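Hydrolase (Thermococcus thioreducens, PDB 6IAH) probably hydrolyses phosphate esters, phosphoglycolate perhaps among them, as a magnesium-binding phosphatase of the haloacid dehalogenase (HAD) superfamily. Local coordinates at residues D203-F206 with V207-R211. Residues are numbered along the deposited sequence; the frame is centred on the assembly and turned at random.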
loop_
_atom_site.group_PDB
_atom_site.type_symbol
_atom_site.label_atom_id
_atom_site.label_comp_id
_atom_site.label_asym_id
_atom_site.label_seq_id
_atom_site.Cartn_x
_atom_site.Cartn_y
_atom_site.Cartn_z
ATOM N N ASP A 203 -10.253 -3.741 3.356
ATOM C CA ASP A 203 -11.183 -2.692 2.929
ATOM C C ASP A 203 -12.633 -3.013 3.292
ATOM O O ASP A 203 -13.402 -2.149 3.771
ATOM C CB ASP A 203 -11.066 -2.430 1.424
ATOM C CG ASP A 203 -9.699 -1.881 1.022
ATOM O OD1 ASP A 203 -9.122 -1.012 1.748
ATOM O OD2 ASP A 203 -9.180 -2.351 -0.021
ATOM N N GLU A 204 -12.989 -4.280 3.115
ATOM C CA GLU A 204 -14.327 -4.762 3.469
ATOM C C GLU A 204 -14.594 -4.652 4.954
ATOM O O GLU A 204 -15.628 -4.099 5.392
ATOM C CB GLU A 204 -14.516 -6.206 3.007
ATOM C CG GLU A 204 -15.965 -6.640 3.083
ATOM C CD GLU A 204 -16.308 -7.718 2.077
ATOM O OE1 GLU A 204 -15.459 -8.587 1.954
ATOM O OE2 GLU A 204 -17.392 -7.671 1.403
ATOM N N LEU A 205 -13.586 -5.051 5.736
ATOM C CA LEU A 205 -13.633 -4.940 7.189
ATOM C C LEU A 205 -13.756 -3.517 7.666
ATOM O O LEU A 205 -14.541 -3.191 8.637
ATOM C CB LEU A 205 -12.372 -5.598 7.773
ATOM C CG LEU A 205 -12.092 -5.487 9.254
ATOM C CD1 LEU A 205 -13.255 -5.888 10.191
ATOM C CD2 LEU A 205 -10.850 -6.306 9.570
ATOM N N PHE A 206 -12.963 -2.635 7.030
ATOM C CA PHE A 206 -13.056 -1.198 7.280
ATOM C C PHE A 206 -14.522 -0.718 7.289
ATOM O O PHE A 206 -15.001 0.052 8.194
ATOM C CB PHE A 206 -12.191 -0.498 6.190
ATOM C CG PHE A 206 -12.265 0.998 6.123
ATOM C CD1 PHE A 206 -12.177 1.793 7.271
ATOM C CD2 PHE A 206 -12.290 1.631 4.870
ATOM C CE1 PHE A 206 -12.143 3.170 7.178
ATOM C CE2 PHE A 206 -12.242 3.025 4.790
ATOM C CZ PHE A 206 -12.211 3.782 5.947
ATOM N N VAL A 207 -15.205 -1.040 6.207
ATOM C CA VAL A 207 -16.604 -0.599 6.030
ATOM C C VAL A 207 -17.555 -1.387 6.987
ATOM O O VAL A 207 -18.422 -0.772 7.627
ATOM C CB VAL A 207 -17.069 -0.699 4.562
ATOM C CG1 VAL A 207 -18.504 -0.307 4.420
ATOM C CG2 VAL A 207 -16.207 0.186 3.664
ATOM N N GLU A 208 -17.345 -2.694 7.147
ATOM C CA GLU A 208 -18.052 -3.434 8.263
ATOM C C GLU A 208 -17.900 -2.697 9.600
ATOM O O GLU A 208 -18.890 -2.501 10.328
ATOM C CB GLU A 208 -17.541 -4.851 8.377
ATOM C CG GLU A 208 -18.030 -5.765 7.270
ATOM C CD GLU A 208 -17.179 -7.036 7.030
ATOM O OE1 GLU A 208 -16.261 -7.377 7.783
ATOM O OE2 GLU A 208 -17.434 -7.726 6.048
ATOM N N ASN A 209 -16.680 -2.235 9.912
ATOM C CA ASN A 209 -16.489 -1.466 11.154
ATOM C C ASN A 209 -17.246 -0.162 11.187
ATOM O O ASN A 209 -17.685 0.324 12.254
ATOM C CB ASN A 209 -14.998 -1.167 11.416
ATOM C CG ASN A 209 -14.201 -2.412 11.781
ATOM O OD1 ASN A 209 -14.736 -3.399 12.305
ATOM N ND2 ASN A 209 -12.915 -2.383 11.471
ATOM N N TYR A 210 -17.349 0.482 10.035
ATOM C CA TYR A 210 -18.068 1.749 9.957
ATOM C C TYR A 210 -19.560 1.541 10.229
ATOM O O TYR A 210 -20.234 2.325 10.966
ATOM C CB TYR A 210 -17.851 2.401 8.546
ATOM C CG TYR A 210 -18.477 3.783 8.472
ATOM C CD1 TYR A 210 -17.799 4.904 8.923
ATOM C CD2 TYR A 210 -19.783 3.949 7.953
ATOM C CE1 TYR A 210 -18.383 6.178 8.880
ATOM C CE2 TYR A 210 -20.370 5.196 7.869
ATOM C CZ TYR A 210 -19.673 6.313 8.338
ATOM O OH TYR A 210 -20.261 7.553 8.287
ATOM N N ARG A 211 -20.071 0.507 9.596
ATOM C CA ARG A 211 -21.466 0.066 9.806
ATOM C C ARG A 211 -21.686 -0.285 11.264
ATOM O O ARG A 211 -22.714 0.062 11.827
ATOM C CB ARG A 211 -21.811 -1.140 8.942
ATOM C CG ARG A 211 -22.040 -0.802 7.484
ATOM C CD ARG A 211 -22.345 -2.047 6.700
ATOM N NE ARG A 211 -21.990 -1.882 5.299
ATOM C CZ ARG A 211 -21.302 -2.745 4.567
ATOM N NH1 ARG A 211 -20.835 -3.894 5.079
ATOM N NH2 ARG A 211 -21.090 -2.464 3.283
HETATM O O HOH W 1 -18.153 -4.061 4.102
#
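Helix 201-213 is the crossover of a beta-alpha-beta unit between strands 194-198 and 218-221 of the HAD core, and its successive turns meet here through four i to i+4 backbone bonds, from Asp203 O with Val207 N to Phe206 O with Tyr210 N. The shortest of the four joins Asn209 N to Leu205 O at 2.7 Å. Asp203 is a magnesium-binding residue in a structure of this protein; in this model Asp6, Asp8 and Asp199 hold the ion, and the Asp203 side chain stays about 4 Å from it at the nearest atoms, its carboxylate held by Lys179 and by the backbone N atoms of Asp199 and Thr200. Phe206, Val207 and the ring of Tyr210 suit a buried face: Phe206 and Tyr210 pack on Leu185 of helix 183-189, while Tyr196 of the sheet meets the Phe206 ring edge-to-face and also touches Val207. Glu204, whose carboxylate is salt-bridged to Arg224, runs with its CG 3.5 Å from Glu208 OE2; the two carboxylate planes are only 15° apart, and Glu204 OE1 and Glu208 OE2 stay 4.6 Å apart, so the like charges probably repel mildly. With CG of Leu205 turned opposite the backbone N (chi1 173°) and chi2 at 51°, CD1 comes to 3.6 Å from Asn209 OD1, its methyl lying against the amide, while Asn209 ND2 reaches on to Pro180 O. An alanine in place of Asn209 is likely to leave Pro180 O without this donor and the Leu205 methyl without its amide neighbour. The long chain of Arg211 lets its guanidinium fold back along the helix, Val207 CG1 lying 3.5 Å above the guanidinium plane, offset toward its rim, while NE bonds to Phe217 O. Water 1 donates to Glu204 O at 2.8 Å and weakly accepts from Arg211 NH1.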